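Local atomic coordinates of transcription factor GAMBIF1 (Anopheles gambiae, PDB entry 1BVO), a protein that binds DNA through its Rel homology specificity domain and, as a Dorsal homologue, probably activates transcription from specific regulatory sequences. Residues Arg51-Ser57 with Val83-Ile88; Val110-Leu114 with Phe129-Pro135; Asn141-Phe147 with Val166-Tyr172. One frame throughout, in Å; residues are numbered along the deposited sequence.

Contact 1: Arg51-Ser57 with Val83-Ile88; sequences RAVVVVS and VCTVEI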
loop_
_atom_site.group_PDB
_atom_site.type_symbol
_atom_site.label_atom_id
_atom_site.label_comp_id
_atom_site.label_asym_id
_atom_site.label_seq_id
_atom_site.Cartn_x
_atom_site.Cartn_y
_atom_site.Cartn_z
ATOM N N ARG C 51 27.333 31.150 -18.937
ATOM C CA ARG C 51 27.009 29.801 -18.497
ATOM C C ARG C 51 26.151 29.896 -17.251
ATOM O O ARG C 51 26.412 30.748 -16.388
ATOM C CB ARG C 51 28.274 29.048 -18.079
ATOM C CG ARG C 51 29.391 29.027 -19.080
ATOM C CD ARG C 51 29.164 28.052 -20.192
ATOM N NE ARG C 51 29.015 26.652 -19.779
ATOM C CZ ARG C 51 29.950 25.898 -19.202
ATOM N NH1 ARG C 51 31.142 26.405 -18.906
ATOM N NH2 ARG C 51 29.722 24.588 -19.053
ATOM N N ALA C 52 25.179 28.997 -17.126
ATOM C CA ALA C 52 24.331 28.966 -15.946
ATOM C C ALA C 52 23.426 27.765 -15.951
ATOM O O ALA C 52 22.703 27.509 -16.907
ATOM C CB ALA C 52 23.512 30.241 -15.825
ATOM N N VAL C 53 23.491 27.020 -14.863
ATOM C CA VAL C 53 22.678 25.838 -14.731
ATOM C C VAL C 53 21.487 26.148 -13.847
ATOM O O VAL C 53 21.416 27.219 -13.222
ATOM C CB VAL C 53 23.511 24.686 -14.161
ATOM C CG1 VAL C 53 24.638 24.361 -15.124
ATOM C CG2 VAL C 53 24.083 25.075 -12.802
ATOM N N VAL C 54 20.515 25.252 -13.839
ATOM C CA VAL C 54 19.338 25.439 -13.025
ATOM C C VAL C 54 18.967 24.122 -12.380
ATOM O O VAL C 54 19.064 23.054 -12.980
ATOM C CB VAL C 54 18.155 25.971 -13.852
ATOM C CG1 VAL C 54 17.561 24.869 -14.723
ATOM C CG2 VAL C 54 17.091 26.569 -12.943
ATOM N N VAL C 55 18.634 24.213 -11.104
ATOM C CA VAL C 55 18.217 23.070 -10.318
ATOM C C VAL C 55 16.755 23.270 -10.002
ATOM O O VAL C 55 16.349 24.307 -9.453
ATOM C CB VAL C 55 18.964 22.993 -8.984
ATOM C CG1 VAL C 55 18.412 21.852 -8.130
ATOM C CG2 VAL C 55 20.443 22.803 -9.229
ATOM N N VAL C 56 15.953 22.286 -10.351
ATOM C CA VAL C 56 14.540 22.353 -10.097
ATOM C C VAL C 56 14.218 21.224 -9.132
ATOM O O VAL C 56 14.757 20.120 -9.252
ATOM C CB VAL C 56 13.725 22.174 -11.386
ATOM C CG1 VAL C 56 12.249 22.409 -11.107
ATOM C CG2 VAL C 56 14.232 23.113 -12.457
ATOM N N SER C 57 13.433 21.546 -8.111
ATOM C CA SER C 57 13.005 20.550 -7.138
ATOM C C SER C 57 11.684 21.018 -6.555
ATOM O O SER C 57 11.285 22.170 -6.747
ATOM C CB SER C 57 14.044 20.333 -6.032
ATOM O OG SER C 57 14.162 21.447 -5.169
ATOM N N VAL C 83 15.648 15.300 -8.041
ATOM C CA VAL C 83 16.076 16.642 -8.302
ATOM C C VAL C 83 16.440 16.643 -9.742
ATOM O O VAL C 83 16.987 15.681 -10.266
ATOM C CB VAL C 83 17.261 16.992 -7.448
ATOM C CG1 VAL C 83 17.970 18.222 -7.981
ATOM C CG2 VAL C 83 16.781 17.235 -6.032
ATOM N N CYS C 84 16.182 17.755 -10.386
ATOM C CA CYS C 84 16.427 17.833 -11.792
ATOM C C CYS C 84 17.291 19.037 -12.118
ATOM O O CYS C 84 16.885 20.172 -11.913
ATOM C CB CYS C 84 15.069 17.879 -12.467
ATOM S SG CYS C 84 15.113 18.155 -14.174
ATOM N N THR C 85 18.436 18.760 -12.733
ATOM C CA THR C 85 19.437 19.770 -13.055
ATOM C C THR C 85 19.760 19.910 -14.551
ATOM O O THR C 85 20.216 18.951 -15.169
ATOM C CB THR C 85 20.759 19.395 -12.354
ATOM O OG1 THR C 85 20.464 18.682 -11.140
ATOM C CG2 THR C 85 21.589 20.629 -12.036
ATOM N N VAL C 86 19.579 21.101 -15.126
ATOM C CA VAL C 86 19.900 21.319 -16.540
ATOM C C VAL C 86 20.647 22.640 -16.772
ATOM O O VAL C 86 20.476 23.597 -16.017
ATOM C CB VAL C 86 18.643 21.304 -17.459
ATOM C CG1 VAL C 86 17.968 19.949 -17.420
ATOM C CG2 VAL C 86 17.679 22.412 -17.085
ATOM N N GLU C 87 21.473 22.678 -17.818
ATOM C CA GLU C 87 22.221 23.884 -18.168
ATOM C C GLU C 87 21.421 24.757 -19.135
ATOM O O GLU C 87 20.862 24.264 -20.125
ATOM C CB GLU C 87 23.588 23.545 -18.771
ATOM C CG GLU C 87 24.405 24.791 -19.102
ATOM C CD GLU C 87 25.865 24.507 -19.463
ATOM O OE1 GLU C 87 26.286 23.329 -19.527
ATOM O OE2 GLU C 87 26.602 25.491 -19.671
ATOM N N ILE C 88 21.366 26.048 -18.816
ATOM C CA ILE C 88 20.639 27.068 -19.578
ATOM C C ILE C 88 21.380 27.542 -20.835
ATOM O O ILE C 88 22.612 27.633 -20.848
ATOM C CB ILE C 88 20.358 28.337 -18.685
ATOM C CG1 ILE C 88 19.558 27.973 -17.430
ATOM C CG2 ILE C 88 19.587 29.379 -19.446
ATOM C CD1 ILE C 88 18.924 29.195 -16.744
#

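Contact 2: Val110-Leu114 with Phe129-Pro135; sequences VEEAL and FGHAKEP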
loop_
_atom_site.group_PDB
_atom_site.type_symbol
_atom_site.label_atom_id
_atom_site.label_comp_id
_atom_site.label_asym_id
_atom_site.label_seq_id
_atom_site.Cartn_x
_atom_site.Cartn_y
_atom_site.Cartn_z
ATOM N N VAL C 110 7.562 9.286 2.882
ATOM C CA VAL C 110 7.963 10.685 3.071
ATOM C C VAL C 110 9.292 10.861 3.782
ATOM O O VAL C 110 10.154 11.585 3.286
ATOM C CB VAL C 110 6.934 11.533 3.856
ATOM C CG1 VAL C 110 7.542 12.888 4.201
ATOM C CG2 VAL C 110 5.675 11.750 3.033
ATOM N N GLU C 111 9.473 10.182 4.914
ATOM C CA GLU C 111 10.709 10.337 5.681
ATOM C C GLU C 111 12.006 9.981 4.929
ATOM O O GLU C 111 12.844 10.855 4.711
ATOM C CB GLU C 111 10.630 9.619 7.047
ATOM C CG GLU C 111 11.842 9.891 7.974
ATOM C CD GLU C 111 11.489 10.540 9.321
ATOM O OE1 GLU C 111 10.299 10.526 9.731
ATOM O OE2 GLU C 111 12.422 11.052 9.994
ATOM N N GLU C 112 12.131 8.735 4.470
ATOM C CA GLU C 112 13.308 8.248 3.729
ATOM C C GLU C 112 13.589 9.181 2.544
ATOM O O GLU C 112 14.746 9.479 2.228
ATOM C CB GLU C 112 13.060 6.796 3.251
ATOM C CG GLU C 112 13.960 6.266 2.125
ATOM C CD GLU C 112 13.154 5.580 1.003
ATOM O OE1 GLU C 112 12.758 4.393 1.166
ATOM O OE2 GLU C 112 12.924 6.232 -0.046
ATOM N N ALA C 113 12.519 9.689 1.937
ATOM C CA ALA C 113 12.619 10.596 0.801
ATOM C C ALA C 113 13.307 11.883 1.230
ATOM O O ALA C 113 14.352 12.253 0.681
ATOM C CB ALA C 113 11.242 10.892 0.243
ATOM N N LEU C 114 12.720 12.564 2.209
ATOM C CA LEU C 114 13.288 13.801 2.725
ATOM C C LEU C 114 14.680 13.528 3.261
ATOM O O LEU C 114 15.542 14.403 3.261
ATOM C CB LEU C 114 12.414 14.369 3.831
ATOM C CG LEU C 114 11.129 14.996 3.300
ATOM C CD1 LEU C 114 10.276 15.466 4.458
ATOM C CD2 LEU C 114 11.479 16.150 2.373
ATOM N N PHE C 129 15.593 19.844 7.662
ATOM C CA PHE C 129 14.589 18.811 7.496
ATOM C C PHE C 129 13.777 18.488 8.728
ATOM O O PHE C 129 13.408 17.335 8.967
ATOM C CB PHE C 129 15.207 17.586 6.831
ATOM C CG PHE C 129 15.691 17.882 5.455
ATOM C CD1 PHE C 129 16.805 18.694 5.272
ATOM C CD2 PHE C 129 14.963 17.476 4.347
ATOM C CE1 PHE C 129 17.176 19.112 4.009
ATOM C CE2 PHE C 129 15.329 17.888 3.080
ATOM C CZ PHE C 129 16.437 18.707 2.909
ATOM N N GLY C 130 13.388 19.553 9.428
ATOM C CA GLY C 130 12.601 19.404 10.637
ATOM C C GLY C 130 11.305 18.691 10.323
ATOM O O GLY C 130 10.903 17.749 11.016
ATOM N N HIS C 131 10.716 19.073 9.196
ATOM C CA HIS C 131 9.460 18.512 8.748
ATOM C C HIS C 131 9.468 16.994 8.482
ATOM O O HIS C 131 8.411 16.390 8.350
ATOM C CB HIS C 131 8.956 19.316 7.549
ATOM C CG HIS C 131 9.826 19.231 6.332
ATOM N ND1 HIS C 131 11.210 19.244 6.396
ATOM C CD2 HIS C 131 9.507 19.047 5.034
ATOM C CE1 HIS C 131 11.697 19.058 5.183
ATOM N NE2 HIS C 131 10.689 18.934 4.338
ATOM N N ALA C 132 10.651 16.376 8.451
ATOM C CA ALA C 132 10.740 14.930 8.222
ATOM C C ALA C 132 10.195 14.129 9.414
ATOM O O ALA C 132 9.679 13.039 9.229
ATOM C CB ALA C 132 12.180 14.521 7.902
ATOM N N LYS C 133 10.273 14.705 10.617
ATOM C CA LYS C 133 9.783 14.084 11.858
ATOM C C LYS C 133 8.239 14.110 11.905
ATOM O O LYS C 133 7.602 13.155 12.358
ATOM C CB LYS C 133 10.334 14.840 13.089
ATOM C CG LYS C 133 11.875 14.940 13.215
ATOM C CD LYS C 133 12.287 15.749 14.463
ATOM C CE LYS C 133 13.112 16.993 14.120
ATOM N NZ LYS C 133 14.569 16.707 13.973
ATOM N N GLU C 134 7.662 15.224 11.460
ATOM C CA GLU C 134 6.216 15.465 11.411
ATOM C C GLU C 134 5.830 15.261 9.938
ATOM O O GLU C 134 5.650 16.227 9.206
ATOM C CB GLU C 134 5.983 16.932 11.801
ATOM C CG GLU C 134 4.911 17.198 12.841
ATOM C CD GLU C 134 4.930 18.651 13.319
ATOM O OE1 GLU C 134 4.319 19.520 12.645
ATOM O OE2 GLU C 134 5.567 18.924 14.369
ATOM N N PRO C 135 5.604 14.009 9.504
ATOM C CA PRO C 135 5.257 13.741 8.099
ATOM C C PRO C 135 3.839 14.045 7.593
ATOM O O PRO C 135 3.641 14.238 6.392
ATOM C CB PRO C 135 5.593 12.251 7.928
ATOM C CG PRO C 135 6.217 11.838 9.278
ATOM C CD PRO C 135 5.587 12.756 10.266
#

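Contact 3: Asn141-Phe147 with Val166-Tyr172; sequences NAVRLCF and VVSDIIY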
loop_
_atom_site.group_PDB
_atom_site.type_symbol
_atom_site.label_atom_id
_atom_site.label_comp_id
_atom_site.label_asym_id
_atom_site.label_seq_id
_atom_site.Cartn_x
_atom_site.Cartn_y
_atom_site.Cartn_z
ATOM N N ASN C 141 -0.595 16.719 -1.876
ATOM C CA ASN C 141 -1.408 16.978 -3.055
ATOM C C ASN C 141 -1.107 18.287 -3.727
ATOM O O ASN C 141 -1.801 18.699 -4.658
ATOM C CB ASN C 141 -2.877 16.931 -2.708
ATOM C CG ASN C 141 -3.470 15.594 -3.001
ATOM O OD1 ASN C 141 -3.145 14.597 -2.330
ATOM N ND2 ASN C 141 -4.319 15.536 -4.042
ATOM N N ALA C 142 -0.062 18.944 -3.256
ATOM C CA ALA C 142 0.320 20.214 -3.827
ATOM C C ALA C 142 1.809 20.391 -3.641
ATOM O O ALA C 142 2.404 19.895 -2.681
ATOM C CB ALA C 142 -0.437 21.338 -3.162
ATOM N N VAL C 143 2.397 21.084 -4.603
ATOM C CA VAL C 143 3.817 21.346 -4.596
ATOM C C VAL C 143 4.022 22.600 -5.394
ATOM O O VAL C 143 3.089 23.166 -5.945
ATOM C CB VAL C 143 4.603 20.279 -5.400
ATOM C CG1 VAL C 143 4.618 18.948 -4.683
ATOM C CG2 VAL C 143 3.973 20.129 -6.785
ATOM N N ARG C 144 5.259 23.036 -5.440
ATOM C CA ARG C 144 5.636 24.162 -6.265
ATOM C C ARG C 144 7.015 23.737 -6.766
ATOM O O ARG C 144 7.716 22.938 -6.124
ATOM C CB ARG C 144 5.780 25.447 -5.475
ATOM C CG ARG C 144 4.570 25.957 -4.745
ATOM C CD ARG C 144 5.004 27.254 -4.069
ATOM N NE ARG C 144 4.057 27.822 -3.125
ATOM C CZ ARG C 144 3.295 28.873 -3.383
ATOM N NH1 ARG C 144 3.365 29.475 -4.562
ATOM N NH2 ARG C 144 2.483 29.338 -2.444
ATOM N N LEU C 145 7.349 24.177 -7.965
ATOM C CA LEU C 145 8.635 23.862 -8.552
ATOM C C LEU C 145 9.569 24.946 -8.060
ATOM O O LEU C 145 9.207 26.133 -8.030
ATOM C CB LEU C 145 8.541 23.919 -10.078
ATOM C CG LEU C 145 7.566 22.912 -10.684
ATOM C CD1 LEU C 145 7.407 23.160 -12.169
ATOM C CD2 LEU C 145 8.059 21.510 -10.408
ATOM N N CYS C 146 10.759 24.551 -7.643
ATOM C CA CYS C 146 11.724 25.529 -7.180
ATOM C C CYS C 146 12.856 25.613 -8.195
ATOM O O CYS C 146 13.419 24.581 -8.600
ATOM C CB CYS C 146 12.290 25.156 -5.826
ATOM S SG CYS C 146 13.201 26.528 -5.073
ATOM N N PHE C 147 13.157 26.825 -8.648
ATOM C CA PHE C 147 14.215 27.001 -9.624
ATOM C C PHE C 147 15.410 27.696 -9.000
ATOM O O PHE C 147 15.383 28.897 -8.765
ATOM C CB PHE C 147 13.720 27.811 -10.823
ATOM C CG PHE C 147 12.529 27.199 -11.527
ATOM C CD1 PHE C 147 12.705 26.271 -12.538
ATOM C CD2 PHE C 147 11.238 27.557 -11.173
ATOM C CE1 PHE C 147 11.606 25.700 -13.184
ATOM C CE2 PHE C 147 10.138 26.999 -11.804
ATOM C CZ PHE C 147 10.322 26.066 -12.817
ATOM N N VAL C 166 13.586 30.966 -6.782
ATOM C CA VAL C 166 12.331 31.540 -7.206
ATOM C C VAL C 166 11.356 30.377 -7.188
ATOM O O VAL C 166 11.690 29.246 -7.570
ATOM C CB VAL C 166 12.487 32.217 -8.585
ATOM C CG1 VAL C 166 11.184 32.233 -9.332
ATOM C CG2 VAL C 166 12.976 33.643 -8.368
ATOM N N VAL C 167 10.174 30.652 -6.658
ATOM C CA VAL C 167 9.169 29.630 -6.512
ATOM C C VAL C 167 8.005 29.896 -7.470
ATOM O O VAL C 167 7.716 31.045 -7.799
ATOM C CB VAL C 167 8.781 29.530 -5.019
ATOM C CG1 VAL C 167 7.291 29.452 -4.824
ATOM C CG2 VAL C 167 9.505 28.361 -4.384
ATOM N N SER C 168 7.476 28.803 -8.020
ATOM C CA SER C 168 6.373 28.821 -8.973
ATOM C C SER C 168 5.044 28.781 -8.248
ATOM O O SER C 168 4.969 28.383 -7.070
ATOM C CB SER C 168 6.439 27.563 -9.835
ATOM O OG SER C 168 6.099 26.419 -9.056
ATOM N N ASP C 169 3.980 29.088 -8.977
ATOM C CA ASP C 169 2.657 29.027 -8.388
ATOM C C ASP C 169 2.406 27.580 -8.025
ATOM O O ASP C 169 3.120 26.684 -8.500
ATOM C CB ASP C 169 1.601 29.532 -9.363
ATOM C CG ASP C 169 1.802 30.999 -9.716
ATOM O OD1 ASP C 169 2.717 31.638 -9.142
ATOM O OD2 ASP C 169 1.045 31.511 -10.567
ATOM N N ILE C 170 1.417 27.337 -7.180
ATOM C CA ILE C 170 1.156 25.980 -6.771
ATOM C C ILE C 170 0.638 25.054 -7.863
ATOM O O ILE C 170 -0.112 25.459 -8.761
ATOM C CB ILE C 170 0.244 25.942 -5.559
ATOM C CG1 ILE C 170 0.901 26.741 -4.434
ATOM C CG2 ILE C 170 0.018 24.498 -5.118
ATOM C CD1 ILE C 170 -0.044 27.171 -3.347
ATOM N N ILE C 171 1.115 23.814 -7.796
ATOM C CA ILE C 171 0.728 22.732 -8.699
ATOM C C ILE C 171 -0.013 21.741 -7.793
ATOM O O ILE C 171 0.562 21.248 -6.805
ATOM C CB ILE C 171 1.946 22.016 -9.288
ATOM C CG1 ILE C 171 2.687 22.936 -10.241
ATOM C CG2 ILE C 171 1.519 20.739 -9.993
ATOM C CD1 ILE C 171 4.040 22.416 -10.608
ATOM N N TYR C 172 -1.265 21.459 -8.165
ATOM C CA TYR C 172 -2.181 20.582 -7.442
ATOM C C TYR C 172 -2.422 19.238 -8.117
ATOM O O TYR C 172 -2.872 19.197 -9.260
ATOM C CB TYR C 172 -3.548 21.275 -7.310
ATOM C CG TYR C 172 -3.561 22.594 -6.557
ATOM C CD1 TYR C 172 -3.181 22.648 -5.217
ATOM C CD2 TYR C 172 -3.933 23.788 -7.185
ATOM C CE1 TYR C 172 -3.157 23.844 -4.526
ATOM C CE2 TYR C 172 -3.911 25.007 -6.489
ATOM C CZ TYR C 172 -3.514 25.018 -5.159
ATOM O OH TYR C 172 -3.411 26.199 -4.464
#

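Contact 1: Arg51-Ser57 with Val83-Ile88
The torsions of Arg51 and Glu87 bring their charged ends together next to the start of strand 52-59. Glu87 sends CG anti to its own backbone N (chi1 -178°) and stays extended from there, while the Arg51 chain bends twice, at chi2 and chi3, and folds back to meet it. The result is a salt bridge in which Arg51 NE lies 2.7 Å from Glu87 OE2, a fairly straight bond (161° at the hydrogen) that meets OE2 nearly along its C-O axis. Arg51 NH2 adds a weak second bond to the same oxygen, and the two flat groups are turned 36° against each other.

Behind this bridge the backbones pair as antiparallel strands. Val54 and Val86 form a hydrogen-bonded pair, with Val54 N 2.7 Å from Val86 O, and Val56 does the same with Cys84, its N 2.8 Å from Cys84 O; each pair is closed by the reciprocal bond. Ile88 N continues the series to Ala52 O at 2.8 Å. Side chains alternate between the faces. Val54 and Val86 lie side by side on one, with Val56 and Cys84, whereas on the other Val55 CG2 runs alongside Thr85 CG2 at 3.7 Å and Val53 CG1 touches the aliphatic stem of Glu87.

The face of Val54 and Val56 turns inward onto Phe97, and Ile43 of strand 42-46 reaches both Val54 and Ile88. Cys84 is joined to Cys79 of strand 79-80 by a disulfide, and on its far edge strand 52-59 pairs with strand 142-152.

Contact 2: Val110-Leu114 with Phe129-Pro135
His131 NE2 is hydrogen-bonded to the backbone O of Pro68, and the branched end of Leu114, from helix 107-120, packs against the ring at that same atom. Both Leu114 methyls, CD1 and CD2, lie 3.5 Å from His131 NE2. CD1 stands over one face of the imidazole, offset toward the rim, and makes a CH-pi contact 3.8 Å from the centroid of the His131 ring, 24° off the normal. The ring is put there by a first torsion of 65°, which sets His131 CG between the backbone N and the carbonyl carbon and turns the imidazole toward Leu114.

Leu114 serves the rest of the loop as well. Its CD1 lies 4.0 Å from Ala132 CB, and its CB lies 4.1 Å from Phe129 CD2, so that one side chain is shared by three residues of the 129-135 segment. That segment is wound into a compact turn, with Ala132 N bonded to Phe129 O, which gathers Phe129, His131 and Ala132 around the leucine. One helical turn earlier, Val110 CG1 touches Pro135 CB more loosely, at 4.3 Å. Between these apolar points Glu111, bent at chi2, brings its carboxylate to the backbone of Ala132 on the exposed flank.

Ile138 covers Val110 and Leu114 from beyond the segments, while Pro68 packs on Phe129. The chemistry implies division of labour: methyl groups, one imidazole face and the Phe129 ring join the helix to the loop, while the histidine has its NE2 bonded to Pro68 O, presumably with the proton on NE2, and so ties a third piece of chain to the same cluster.

Contact 3: Asn141-Phe147 with Val166-Tyr172
Leu145 and Ile171 mark the tightly packed side, where Leu145 CG meets Ile171 CD1 at 3.6 Å and Val143 CG2 lies against Ile171 CB. Ile102 covers Val143 and Ile171 from outside, and Phe147 meets the ring of Phe97. Ser168 supplies the polar link: its OG accepts the N-H of Leu145 at 2.8 Å and in turn donates to Asp169 O, at the point where the regular pairing is interrupted.

The two segments belong to the antiparallel hairpin of strands 142-152 and 159-172, at one edge of the sheet of the immunoglobulin-like Rel specificity domain. Its register slips by one residue between the Val143-Ile171 and Cys146-Val167 pairs, with Ser168 to Ile170 spanning the break.

On the more solvent-facing side the extended chain of Arg144 runs over that break, itself well covered. Ile170 CG1 sits 3.4 Å above the guanidinium plane, over its centre, while Val167 CG1 crosses the aliphatic stem at about a right angle. Arg144 NH1 bonds Ser168 O at 3.2 Å, in the guanidinium plane and nearly straight at 167°, and NH2 reaches Lys61 O. Looser still, Asp169 is exposed and its CB points away from the partner strand.

Overall arrangement
Contacts 1 and 3 belong to one antiparallel sheet and meet directly: Ser57 O probably accepts a hydrogen bond from Cys146 N, and Val56 packs on Phe147. Contact 1 is the more buried and joins its strands in unbroken register; contact 3, with its register slip, lies at the sheet edge. Their nearest atoms are about 17 Å and about 4 Å from the bound DNA, against about 7 Å for contact 2. Contact 2 stands apart near the surface, its centre about 18 Å from that of contact 3, and holds a helix to a loop with methyl and ring packing in place of backbone pairing. An arginine pairs with a carboxylate in contact 1, but with backbone carbonyls in contact 3.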